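PDB 5KEJ: Tau class glutathione S-transferase from Mangifera indica, which probably conjugates the thiol of glutathione to electrophilic compounds, as other tau class glutathione transferases of plants do. Local coordinates for residues Lys3-Leu8 against Leu58-Lys63; Pro13-Met18 against Gly164-Trp169; Glu36-Lys41 against Ala217-Lys222; Glu105-Ser110 against Glu132-Ile137. All blocks are in the same frame, centred on the assembly; numbering follows the deposited sequence.

Interaction 1 lies within the thioredoxin-like domain and interaction 4 within the helical domain; interactions 2 and 3 run between them, interaction 2 beside the bound S-hexylglutathione. Interaction 2 is the hub. It meets interaction 1 through L8 CD2 and V17 CG1 at 4.1 Å, interaction 3 through W169 CZ3 and A217 CB at 3.6 Å, and interaction 4 through F166 CD2 and W107 CZ3 at 3.4 Å. Interactions 1 and 4 lie on opposite sides of the chain's centre, their own centres about 33 Å apart. The ligand touches S14, P15, Y16 and W169 of interaction 2 and Y108 of interaction 4, and it comes within about 5 Å of the L220 side chain in interaction 3.

Interaction 1: residues Lys3-Leu8 against Leu58-Lys63; sequences KSDVKL and LIHNDK
K7 and I59 form the antiparallel hydrogen-bonded pair that joins strand 6-10 to strand 57-60 in the mixed sheet of the thioredoxin-like domain. Their two backbone bonds are nearly straight, K7 N to I59 O at 2.9 Å and I59 N to K7 O at 2.8 Å. Just before strand 6-10, D5 O receives N61 N at 2.8 Å. A water also donates to D5 O and accepts from D62 N, tying the type I' turn H60-K63 to the 3-8 segment.

V6, L8, L58 and H60 share one face of the sheet. A chi1 of -168° swings L58 CG away from its own N and carries a methyl across to the neighbouring strand, where L58 CD1 lies 3.8 Å from V6 CG1 and 4.1 Å from L8 CD1. Helices 15-26 and 68-78 pack on this face, through L24 and through Y74 and I75; I59, on the other face, meets L44 and S48 of helix 43-48.

The H60 ring is positioned from several directions. Y74 OH hydrogen-bonds to H60 ND1, F78 makes an edge-to-face contact, and V6 CG2 approaches H60 CD2 obliquely at 3.6 Å. The carboxylate of D5, whose OD1 is bonded to A2 N, runs alongside the ring and might favour its protonation. D5 O lies in the ring plane at the imidazole edge, while N61 ND2 sits 3.9 Å above the H60 ring plane, offset toward its rim.

Interaction 2: residues Pro13-Met18 against Gly164-Trp169; sequences PSPYVM and GCFLGW. With GTX (S-hexylglutathione), chain C.
In this buried interdomain contact, P13, just before helix 15-26, and P15, Y16 and M18 in its first turn pack against C165 and F166, in the turn between helices 158-164 and 167-177, and W169 in the first turn of the latter. Its single hydrogen bond, W169 NE1 to P13 O, is 2.9 Å long with an N-H...O angle of 159°. The donor lies nearly along the C=O axis and the oxygen close to the indole plane, which helps to fix the rotation of the indole.

P15 wedges between the two aromatic side chains. Its CB touches F166 CD1 at 3.7 Å, and its CD approaches W169 NE1, also at 3.7 Å. C165 SG stands over the centre of one F166 face, while the edge of that ring is turned toward the face of Y16 in an offset T-shaped pair (centroids 5.9 Å apart, planes at 88°). M18, bent at its last torsion (chi3 -50°), lays CE 3.4 Å from C165 O.

S-hexylglutathione lies against the same residues: its CB1 rests over a face of Y16, and its hexyl C4S lies 3.9 Å from W169 CZ2. S14 caps the helix, OG accepting from V17 N, and turns that hydroxyl toward the ligand sulfur, consistent with the active-site serine of tau class enzymes. Y108 and D104 of helix 90-112 and L213 of helix 210-219 pack around the contact, while L167 faces helix 188-199.

Interaction 3: residues Glu36-Lys41 against Ala217-Lys222; sequences ETLGSK and AKLLAK
L38 carries nearly all of this surface contact, reaching from the loop between strand 32-35 and helix 43-48 to the end of helix 210-219. The interaction is apolar. L38 CD2 meets two leucine methyls, L219 CD2 at 3.6 Å and L220 CD1 at 3.7 Å. L219 runs past it in the opposite direction, whereas L220 crosses it at about a right angle.

The aliphatic part of K222 adds a further contact. Its CE comes 3.7 Å from L38 CG as the two side chains run past each other in opposite directions. K222 turns at chi4 (63°), which brings NZ toward the backbone of G39, 4.1 Å from G39 CA, so the lysine contributes mainly its hydrocarbon.

Backbone structure sets both sides. L38 and G39 occupy the central positions of the type II turn T37-S40, and G39, with phi at 96°, adopts a conformation in which a side chain would collide with the preceding carbonyl. L220 is the first residue to leave helical geometry, and the bond from A221 N to K218 O (2.7 Å) closes this helix end. Behind the turn, E36 is held by a backbone bond to G10 and by its OE1 to S42 OG.

The side chain of L220 is about 5 Å from the bound S-hexylglutathione. The loop of the thioredoxin-like domain and the C-terminal tail thus meet in a way consistent with the rim of the interdomain cleft, where the electrophilic substrate is bound in this family.

Interaction 4: residues Glu105-Ser110 against Glu132-Ile137; sequences EKWYPS and ESLALI
W107 is the side chain that bridges helices 90-112 and 120-145, meeting S133, L134 and I137. The main interaction is a CH-pi contact: I137 CD1 stands over the five-membered ring, 3.9 Å from its centroid and 22° off the normal. The isoleucine crosses the indole at about a right angle. W107 extends outward from its backbone (chi1 -179°) and spans the gap between the helices, whose local axes are 10.6 Å apart at closest and cross at -137°.

Further van der Waals contacts are made at the ring's pyrrole end. S133 OG lies at the indole edge, 2.9 Å from W107 CD1, with S133 CB behind it in the ring plane, 3.6 Å from the same carbon. L134 CG approaches W107 NE1 obliquely at 4.2 Å.

The polar groups serve their own helices. S110 OG donates to W107 O over 2.8 Å, tilted out of the carbonyl plane, next to P109, whose nitrogen has no hydrogen to give and where the helix is kinked after a wider pi-type turn. S133 OG hydrogen-bonds within its own helix, V130 O and Q129 O sharing or alternating for its one proton.

Both segments belong to the helical domain. F163 of helix 158-164 meets W107 edge-to-face and also touches L134 and I137, L190 of helix 188-199 packs on the same two aliphatics, and H52 and V51 of the second subunit lie against K106 and L136 respectively.

Interaction 1: residues Lys3-Leu8 against Leu58-Lys63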
# COMPACT_ATOMS: atom_id res chain seq x y z
N LYS A 3 -23.87 -15.91 -5.36
CA LYS A 3 -24.10 -15.25 -6.63
C LYS A 3 -24.89 -13.97 -6.45
O LYS A 3 -24.73 -13.01 -7.21
CB LYS A 3 -24.84 -16.18 -7.59
CG LYS A 3 -23.96 -17.19 -8.28
CD LYS A 3 -23.07 -16.54 -9.31
CE LYS A 3 -22.23 -17.57 -10.04
NZ LYS A 3 -21.57 -16.98 -11.24
N SER A 4 -25.73 -13.95 -5.43
CA SER A 4 -26.55 -12.77 -5.18
C SER A 4 -25.68 -11.63 -4.68
O SER A 4 -25.47 -10.64 -5.38
CB SER A 4 -27.64 -13.08 -4.16
OG SER A 4 -28.12 -14.40 -4.31
N ASP A 5 -25.17 -11.80 -3.47
CA ASP A 5 -24.59 -10.71 -2.71
C ASP A 5 -23.18 -10.27 -3.14
O ASP A 5 -22.71 -9.23 -2.68
CB ASP A 5 -24.56 -11.10 -1.23
CG ASP A 5 -23.95 -12.47 -1.00
OD1 ASP A 5 -24.08 -13.31 -1.93
OD2 ASP A 5 -23.35 -12.72 0.08
N VAL A 6 -22.51 -11.04 -3.99
CA VAL A 6 -21.11 -10.73 -4.27
C VAL A 6 -20.81 -10.69 -5.75
O VAL A 6 -20.96 -11.69 -6.45
CB VAL A 6 -20.13 -11.73 -3.61
CG1 VAL A 6 -18.69 -11.31 -3.90
CG2 VAL A 6 -20.37 -11.84 -2.11
N LYS A 7 -20.37 -9.53 -6.21
CA LYS A 7 -19.95 -9.35 -7.59
C LYS A 7 -18.48 -8.93 -7.64
O LYS A 7 -18.02 -8.13 -6.82
CB LYS A 7 -20.82 -8.30 -8.28
CG LYS A 7 -22.25 -8.77 -8.47
CD LYS A 7 -23.27 -7.65 -8.27
CE LYS A 7 -24.69 -8.23 -8.25
NZ LYS A 7 -25.73 -7.18 -8.09
N LEU A 8 -17.75 -9.48 -8.60
CA LEU A 8 -16.39 -9.04 -8.81
C LEU A 8 -16.29 -8.37 -10.17
O LEU A 8 -16.66 -8.96 -11.19
CB LEU A 8 -15.41 -10.22 -8.71
CG LEU A 8 -13.93 -9.86 -8.82
CD1 LEU A 8 -13.50 -8.95 -7.70
CD2 LEU A 8 -13.10 -11.14 -8.81
N LEU A 58 -14.64 -5.23 -5.65
CA LEU A 58 -15.55 -6.19 -5.03
C LEU A 58 -16.83 -5.47 -4.64
O LEU A 58 -16.78 -4.44 -3.97
CB LEU A 58 -14.91 -6.88 -3.80
CG LEU A 58 -15.70 -8.10 -3.28
CD1 LEU A 58 -15.40 -9.33 -4.11
CD2 LEU A 58 -15.47 -8.38 -1.79
N ILE A 59 -17.98 -6.00 -5.04
CA ILE A 59 -19.25 -5.38 -4.65
C ILE A 59 -20.03 -6.34 -3.79
O ILE A 59 -20.48 -7.37 -4.27
CB ILE A 59 -20.12 -4.97 -5.86
CG1 ILE A 59 -19.33 -4.06 -6.79
CG2 ILE A 59 -21.38 -4.28 -5.38
CD1 ILE A 59 -20.15 -3.48 -7.93
N HIS A 60 -20.16 -6.00 -2.51
CA HIS A 60 -20.74 -6.89 -1.51
C HIS A 60 -22.01 -6.25 -0.94
O HIS A 60 -21.94 -5.18 -0.32
CB HIS A 60 -19.70 -7.18 -0.43
CG HIS A 60 -20.12 -8.22 0.57
ND1 HIS A 60 -19.68 -8.22 1.88
CD2 HIS A 60 -20.93 -9.30 0.45
CE1 HIS A 60 -20.22 -9.24 2.52
NE2 HIS A 60 -20.98 -9.91 1.67
N ASN A 61 -23.16 -6.88 -1.16
CA ASN A 61 -24.45 -6.28 -0.79
C ASN A 61 -24.56 -4.83 -1.27
O ASN A 61 -24.92 -3.94 -0.50
CB ASN A 61 -24.66 -6.31 0.73
CG ASN A 61 -24.64 -7.72 1.30
OD1 ASN A 61 -25.04 -8.68 0.63
ND2 ASN A 61 -24.17 -7.85 2.54
N ASP A 62 -24.19 -4.61 -2.53
CA ASP A 62 -24.18 -3.28 -3.18
C ASP A 62 -23.14 -2.28 -2.65
O ASP A 62 -23.16 -1.11 -3.03
CB ASP A 62 -25.58 -2.66 -3.09
CG ASP A 62 -26.64 -3.56 -3.71
OD1 ASP A 62 -26.54 -3.81 -4.93
OD2 ASP A 62 -27.55 -4.04 -2.99
N LYS A 63 -22.22 -2.72 -1.80
CA LYS A 63 -21.15 -1.85 -1.31
C LYS A 63 -19.81 -2.18 -1.96
O LYS A 63 -19.32 -3.30 -1.84
CB LYS A 63 -21.04 -1.95 0.21
CG LYS A 63 -22.29 -1.51 0.96
CD LYS A 63 -22.61 -2.50 2.09
CE LYS A 63 -21.52 -2.54 3.16
NZ LYS A 63 -21.76 -3.60 4.19
O HOH W 1 -23.48 -6.51 -4.27

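Interaction 2: residues Pro13-Met18 against Gly164-Trp169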
# COMPACT_ATOMS: atom_id res chain seq x y z
N PRO A 13 -7.24 -11.38 -17.79
CA PRO A 13 -5.77 -11.34 -17.81
C PRO A 13 -5.11 -10.59 -16.64
O PRO A 13 -3.88 -10.58 -16.55
CB PRO A 13 -5.45 -10.58 -19.12
CG PRO A 13 -6.74 -10.28 -19.78
CD PRO A 13 -7.80 -10.39 -18.74
N SER A 14 -5.91 -9.96 -15.79
CA SER A 14 -5.38 -9.07 -14.76
C SER A 14 -4.89 -9.80 -13.51
O SER A 14 -5.67 -10.44 -12.82
CB SER A 14 -6.44 -8.05 -14.35
OG SER A 14 -5.97 -7.25 -13.29
N PRO A 15 -3.58 -9.68 -13.21
CA PRO A 15 -3.02 -10.26 -11.98
C PRO A 15 -3.70 -9.72 -10.73
O PRO A 15 -3.96 -10.49 -9.79
CB PRO A 15 -1.55 -9.84 -12.03
CG PRO A 15 -1.51 -8.68 -12.99
CD PRO A 15 -2.58 -8.95 -13.99
N TYR A 16 -4.02 -8.42 -10.73
CA TYR A 16 -4.70 -7.79 -9.59
C TYR A 16 -6.07 -8.36 -9.33
O TYR A 16 -6.45 -8.59 -8.18
CB TYR A 16 -4.78 -6.28 -9.82
CG TYR A 16 -3.40 -5.68 -9.82
CD1 TYR A 16 -2.68 -5.61 -8.64
CD2 TYR A 16 -2.80 -5.25 -10.99
CE1 TYR A 16 -1.39 -5.11 -8.62
CE2 TYR A 16 -1.51 -4.73 -10.99
CZ TYR A 16 -0.82 -4.67 -9.79
OH TYR A 16 0.46 -4.16 -9.73
N VAL A 17 -6.82 -8.61 -10.41
CA VAL A 17 -8.12 -9.23 -10.28
C VAL A 17 -7.95 -10.69 -9.81
O VAL A 17 -8.77 -11.20 -9.02
CB VAL A 17 -8.91 -9.18 -11.60
CG1 VAL A 17 -10.19 -9.97 -11.48
CG2 VAL A 17 -9.21 -7.74 -11.99
N MET A 18 -6.89 -11.34 -10.27
CA MET A 18 -6.67 -12.74 -9.90
C MET A 18 -6.48 -12.89 -8.39
O MET A 18 -6.87 -13.90 -7.81
CB MET A 18 -5.47 -13.33 -10.63
CG MET A 18 -5.44 -14.84 -10.46
SD MET A 18 -3.84 -15.58 -10.77
CE MET A 18 -3.46 -14.85 -12.35
N GLY A 164 1.99 -14.86 -6.25
CA GLY A 164 1.49 -15.86 -7.17
C GLY A 164 0.63 -15.32 -8.30
O GLY A 164 0.63 -15.87 -9.41
N CYS A 165 -0.10 -14.24 -8.04
CA CYS A 165 -0.98 -13.66 -9.05
C CYS A 165 -0.17 -13.25 -10.30
O CYS A 165 -0.71 -13.17 -11.40
CB CYS A 165 -1.74 -12.45 -8.48
SG CYS A 165 -0.72 -10.96 -8.17
N PHE A 166 1.13 -13.03 -10.11
CA PHE A 166 2.03 -12.54 -11.16
C PHE A 166 2.67 -13.64 -12.02
O PHE A 166 3.40 -13.33 -12.97
CB PHE A 166 3.14 -11.69 -10.53
CG PHE A 166 2.69 -10.35 -10.00
CD1 PHE A 166 1.86 -9.52 -10.75
CD2 PHE A 166 3.09 -9.91 -8.75
CE1 PHE A 166 1.44 -8.27 -10.25
CE2 PHE A 166 2.68 -8.67 -8.24
CZ PHE A 166 1.84 -7.85 -9.00
N LEU A 167 2.41 -14.91 -11.70
CA LEU A 167 3.14 -16.02 -12.33
C LEU A 167 2.91 -16.10 -13.83
O LEU A 167 3.85 -16.32 -14.60
CB LEU A 167 2.76 -17.35 -11.68
CG LEU A 167 3.54 -17.64 -10.40
CD1 LEU A 167 3.07 -18.94 -9.78
CD2 LEU A 167 5.04 -17.66 -10.70
N GLY A 168 1.66 -15.92 -14.24
CA GLY A 168 1.30 -15.88 -15.64
C GLY A 168 2.06 -14.83 -16.43
O GLY A 168 2.61 -15.13 -17.48
N TRP A 169 2.09 -13.60 -15.94
CA TRP A 169 2.79 -12.52 -16.65
C TRP A 169 4.31 -12.67 -16.56
O TRP A 169 5.03 -12.23 -17.46
CB TRP A 169 2.36 -11.15 -16.12
CG TRP A 169 1.09 -10.69 -16.75
CD1 TRP A 169 -0.15 -10.68 -16.19
CD2 TRP A 169 0.93 -10.23 -18.09
NE1 TRP A 169 -1.08 -10.22 -17.09
CE2 TRP A 169 -0.44 -9.93 -18.27
CE3 TRP A 169 1.81 -10.03 -19.16
CZ2 TRP A 169 -0.94 -9.44 -19.47
CZ3 TRP A 169 1.31 -9.54 -20.34
CH2 TRP A 169 -0.06 -9.25 -20.49
N1 GTX C . -3.74 -0.61 -7.55
CA1 GTX C . -4.73 -1.50 -8.15
C1 GTX C . -4.88 -2.69 -7.26
O11 GTX C . -5.98 -3.09 -7.05
O12 GTX C . -3.91 -3.22 -6.77
CB1 GTX C . -4.31 -1.90 -9.56
CG1 GTX C . -5.45 -1.74 -10.54
CD1 GTX C . -5.01 -2.00 -11.95
OE1 GTX C . -4.08 -1.42 -12.39
N2 GTX C . -5.65 -2.89 -12.67
CA2 GTX C . -5.43 -3.05 -14.08
C2 GTX C . -6.38 -2.22 -14.86
O2 GTX C . -6.56 -2.44 -16.03
CB2 GTX C . -5.60 -4.48 -14.55
SG2 GTX C . -4.20 -5.54 -14.39
C1S GTX C . -2.83 -4.56 -14.85
C2S GTX C . -1.79 -5.38 -15.61
C3S GTX C . -2.06 -5.37 -17.12
C4S GTX C . -2.84 -6.58 -17.59
C5S GTX C . -4.33 -6.32 -17.79
C6S GTX C . -4.63 -4.94 -18.32
N3 GTX C . -7.01 -1.29 -14.19
CA3 GTX C . -7.87 -0.36 -14.83
C3 GTX C . -7.03 0.80 -15.26
O31 GTX C . -7.58 1.89 -15.52
O32 GTX C . -5.81 0.59 -15.33

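Interaction 3: residues Glu36-Lys41 against Ala217-Lys222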
# COMPACT_ATOMS: atom_id res chain seq x y z
N GLU A 36 -14.60 -6.60 -17.69
CA GLU A 36 -14.37 -5.38 -18.45
C GLU A 36 -13.71 -5.70 -19.80
O GLU A 36 -13.12 -6.76 -19.99
CB GLU A 36 -13.49 -4.40 -17.67
CG GLU A 36 -14.07 -3.92 -16.35
CD GLU A 36 -15.25 -2.98 -16.54
OE1 GLU A 36 -16.24 -3.15 -15.79
OE2 GLU A 36 -15.19 -2.09 -17.42
N THR A 37 -13.79 -4.74 -20.72
CA THR A 37 -13.28 -4.88 -22.07
C THR A 37 -12.22 -3.81 -22.29
O THR A 37 -12.33 -2.72 -21.72
CB THR A 37 -14.41 -4.71 -23.12
OG1 THR A 37 -15.50 -5.58 -22.77
CG2 THR A 37 -13.94 -5.03 -24.53
N LEU A 38 -11.21 -4.10 -23.09
CA LEU A 38 -10.22 -3.08 -23.45
C LEU A 38 -10.87 -1.90 -24.18
O LEU A 38 -11.60 -2.09 -25.15
CB LEU A 38 -9.13 -3.69 -24.33
CG LEU A 38 -7.66 -3.53 -23.93
CD1 LEU A 38 -7.46 -3.75 -22.44
CD2 LEU A 38 -6.83 -4.54 -24.71
N GLY A 39 -10.61 -0.69 -23.72
CA GLY A 39 -11.04 0.49 -24.44
C GLY A 39 -12.35 1.10 -23.98
O GLY A 39 -12.79 2.11 -24.54
N SER A 40 -12.99 0.50 -22.98
CA SER A 40 -14.21 1.10 -22.45
C SER A 40 -14.31 0.82 -20.96
O SER A 40 -13.51 0.06 -20.42
CB SER A 40 -15.44 0.59 -23.21
OG SER A 40 -15.91 -0.62 -22.65
N LYS A 41 -15.27 1.46 -20.30
CA LYS A 41 -15.53 1.24 -18.87
C LYS A 41 -17.02 0.94 -18.63
O LYS A 41 -17.89 1.71 -19.05
CB LYS A 41 -15.12 2.47 -18.06
CG LYS A 41 -13.67 2.90 -18.27
CD LYS A 41 -12.72 2.23 -17.29
CE LYS A 41 -11.26 2.49 -17.67
NZ LYS A 41 -10.93 1.79 -18.97
N ALA A 217 -1.52 -10.47 -24.55
CA ALA A 217 -0.41 -9.56 -24.31
C ALA A 217 -0.11 -8.76 -25.57
O ALA A 217 0.28 -7.60 -25.49
CB ALA A 217 0.82 -10.32 -23.85
N LYS A 218 -0.30 -9.37 -26.73
CA LYS A 218 -0.07 -8.63 -27.96
C LYS A 218 -1.36 -8.09 -28.55
O LYS A 218 -1.34 -7.21 -29.39
CB LYS A 218 0.66 -9.49 -28.98
CG LYS A 218 0.58 -10.98 -28.73
CD LYS A 218 0.92 -11.74 -29.99
CE LYS A 218 1.03 -13.22 -29.70
NZ LYS A 218 1.07 -14.04 -30.93
N LEU A 219 -2.51 -8.61 -28.10
CA LEU A 219 -3.77 -7.93 -28.39
C LEU A 219 -3.67 -6.54 -27.78
O LEU A 219 -4.23 -5.58 -28.30
CB LEU A 219 -4.96 -8.69 -27.82
CG LEU A 219 -6.35 -8.12 -28.15
CD1 LEU A 219 -7.30 -9.22 -28.57
CD2 LEU A 219 -6.91 -7.36 -26.96
N LEU A 220 -2.91 -6.43 -26.69
CA LEU A 220 -2.66 -5.15 -26.06
C LEU A 220 -1.55 -4.39 -26.80
O LEU A 220 -1.03 -3.39 -26.29
CB LEU A 220 -2.34 -5.35 -24.58
CG LEU A 220 -2.31 -4.15 -23.63
CD1 LEU A 220 -3.52 -3.25 -23.77
CD2 LEU A 220 -2.15 -4.63 -22.19
N ALA A 221 -1.18 -4.86 -27.99
CA ALA A 221 -0.45 -4.02 -28.94
C ALA A 221 -1.50 -3.17 -29.63
O ALA A 221 -2.23 -3.63 -30.51
CB ALA A 221 0.34 -4.85 -29.94
N LYS A 222 -1.56 -1.92 -29.21
CA LYS A 222 -2.72 -1.08 -29.44
C LYS A 222 -2.27 0.28 -28.88
O LYS A 222 -2.94 0.94 -28.08
CB LYS A 222 -3.96 -1.73 -28.77
CG LYS A 222 -5.01 -0.85 -28.11
CD LYS A 222 -5.81 -1.66 -27.10
CE LYS A 222 -6.61 -0.75 -26.15
NZ LYS A 222 -7.66 0.11 -26.78

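Interaction 4: residues Glu105-Ser110 against Glu132-Ile137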
# COMPACT_ATOMS: atom_id res chain seq x y z
N GLU A 105 5.17 -2.16 -5.38
CA GLU A 105 5.96 -0.95 -5.51
C GLU A 105 7.22 -1.16 -6.37
O GLU A 105 7.51 -0.36 -7.26
CB GLU A 105 6.39 -0.40 -4.14
CG GLU A 105 7.19 0.91 -4.26
CD GLU A 105 8.01 1.26 -3.01
OE1 GLU A 105 7.82 0.59 -1.96
OE2 GLU A 105 8.85 2.19 -3.09
N LYS A 106 7.96 -2.22 -6.10
CA LYS A 106 9.28 -2.36 -6.71
C LYS A 106 9.36 -3.44 -7.79
O LYS A 106 9.88 -3.20 -8.87
CB LYS A 106 10.33 -2.64 -5.63
CG LYS A 106 10.62 -1.44 -4.71
CD LYS A 106 11.39 -0.34 -5.43
CE LYS A 106 12.35 0.36 -4.47
NZ LYS A 106 13.49 1.02 -5.19
N TRP A 107 8.84 -4.62 -7.50
CA TRP A 107 9.14 -5.78 -8.33
C TRP A 107 8.37 -5.80 -9.65
O TRP A 107 8.96 -5.93 -10.73
CB TRP A 107 8.88 -7.07 -7.56
CG TRP A 107 9.19 -8.26 -8.38
CD1 TRP A 107 10.43 -8.79 -8.63
CD2 TRP A 107 8.26 -9.08 -9.10
NE1 TRP A 107 10.32 -9.89 -9.45
CE2 TRP A 107 9.00 -10.09 -9.76
CE3 TRP A 107 6.87 -9.06 -9.25
CZ2 TRP A 107 8.39 -11.06 -10.54
CZ3 TRP A 107 6.27 -10.02 -10.03
CH2 TRP A 107 7.03 -11.01 -10.67
N TYR A 108 7.05 -5.69 -9.57
CA TYR A 108 6.22 -5.74 -10.78
C TYR A 108 6.48 -4.58 -11.73
O TYR A 108 6.54 -4.80 -12.93
CB TYR A 108 4.73 -5.78 -10.42
CG TYR A 108 3.85 -6.11 -11.60
CD1 TYR A 108 4.02 -7.29 -12.32
CD2 TYR A 108 2.82 -5.25 -11.99
CE1 TYR A 108 3.20 -7.61 -13.40
CE2 TYR A 108 1.98 -5.57 -13.07
CZ TYR A 108 2.18 -6.74 -13.77
OH TYR A 108 1.36 -7.05 -14.84
N PRO A 109 6.63 -3.34 -11.21
CA PRO A 109 7.11 -2.27 -12.10
C PRO A 109 8.44 -2.58 -12.80
O PRO A 109 8.62 -2.20 -13.95
CB PRO A 109 7.28 -1.09 -11.14
CG PRO A 109 6.23 -1.32 -10.09
CD PRO A 109 6.27 -2.81 -9.88
N SER A 110 9.36 -3.26 -12.13
CA SER A 110 10.63 -3.57 -12.78
C SER A 110 10.45 -4.73 -13.79
O SER A 110 11.18 -4.82 -14.77
CB SER A 110 11.70 -3.90 -11.74
OG SER A 110 11.59 -5.25 -11.34
N GLU A 132 17.76 -10.03 -9.57
CA GLU A 132 18.17 -9.65 -8.23
C GLU A 132 17.01 -9.63 -7.23
O GLU A 132 17.11 -10.22 -6.16
CB GLU A 132 18.85 -8.28 -8.25
CG GLU A 132 19.18 -7.76 -6.86
CD GLU A 132 19.24 -6.24 -6.80
OE1 GLU A 132 18.16 -5.60 -6.91
OE2 GLU A 132 20.35 -5.70 -6.63
N SER A 133 15.92 -8.94 -7.58
CA SER A 133 14.75 -8.92 -6.70
C SER A 133 14.16 -10.32 -6.55
O SER A 133 13.66 -10.67 -5.49
CB SER A 133 13.68 -7.96 -7.23
OG SER A 133 13.31 -8.29 -8.55
N LEU A 134 14.23 -11.13 -7.61
CA LEU A 134 13.85 -12.54 -7.48
C LEU A 134 14.70 -13.29 -6.45
O LEU A 134 14.17 -14.15 -5.74
CB LEU A 134 13.94 -13.25 -8.83
CG LEU A 134 12.62 -13.40 -9.56
CD1 LEU A 134 12.81 -14.22 -10.81
CD2 LEU A 134 11.59 -14.04 -8.64
N ALA A 135 15.99 -12.96 -6.36
CA ALA A 135 16.88 -13.61 -5.39
C ALA A 135 16.48 -13.23 -3.98
O ALA A 135 16.53 -14.05 -3.05
CB ALA A 135 18.34 -13.24 -5.65
N LEU A 136 16.09 -11.98 -3.81
CA LEU A 136 15.53 -11.51 -2.55
C LEU A 136 14.26 -12.30 -2.20
O LEU A 136 14.06 -12.74 -1.06
CB LEU A 136 15.20 -10.02 -2.65
CG LEU A 136 15.19 -9.26 -1.33
CD1 LEU A 136 16.54 -9.46 -0.61
CD2 LEU A 136 14.94 -7.80 -1.62
N ILE A 137 13.42 -12.48 -3.20
CA ILE A 137 12.15 -13.16 -3.00
C ILE A 137 12.37 -14.65 -2.68
O ILE A 137 11.69 -15.20 -1.81
CB ILE A 137 11.24 -12.98 -4.22
CG1 ILE A 137 10.90 -11.49 -4.38
CG2 ILE A 137 9.97 -13.80 -4.07
CD1 ILE A 137 10.46 -11.08 -5.78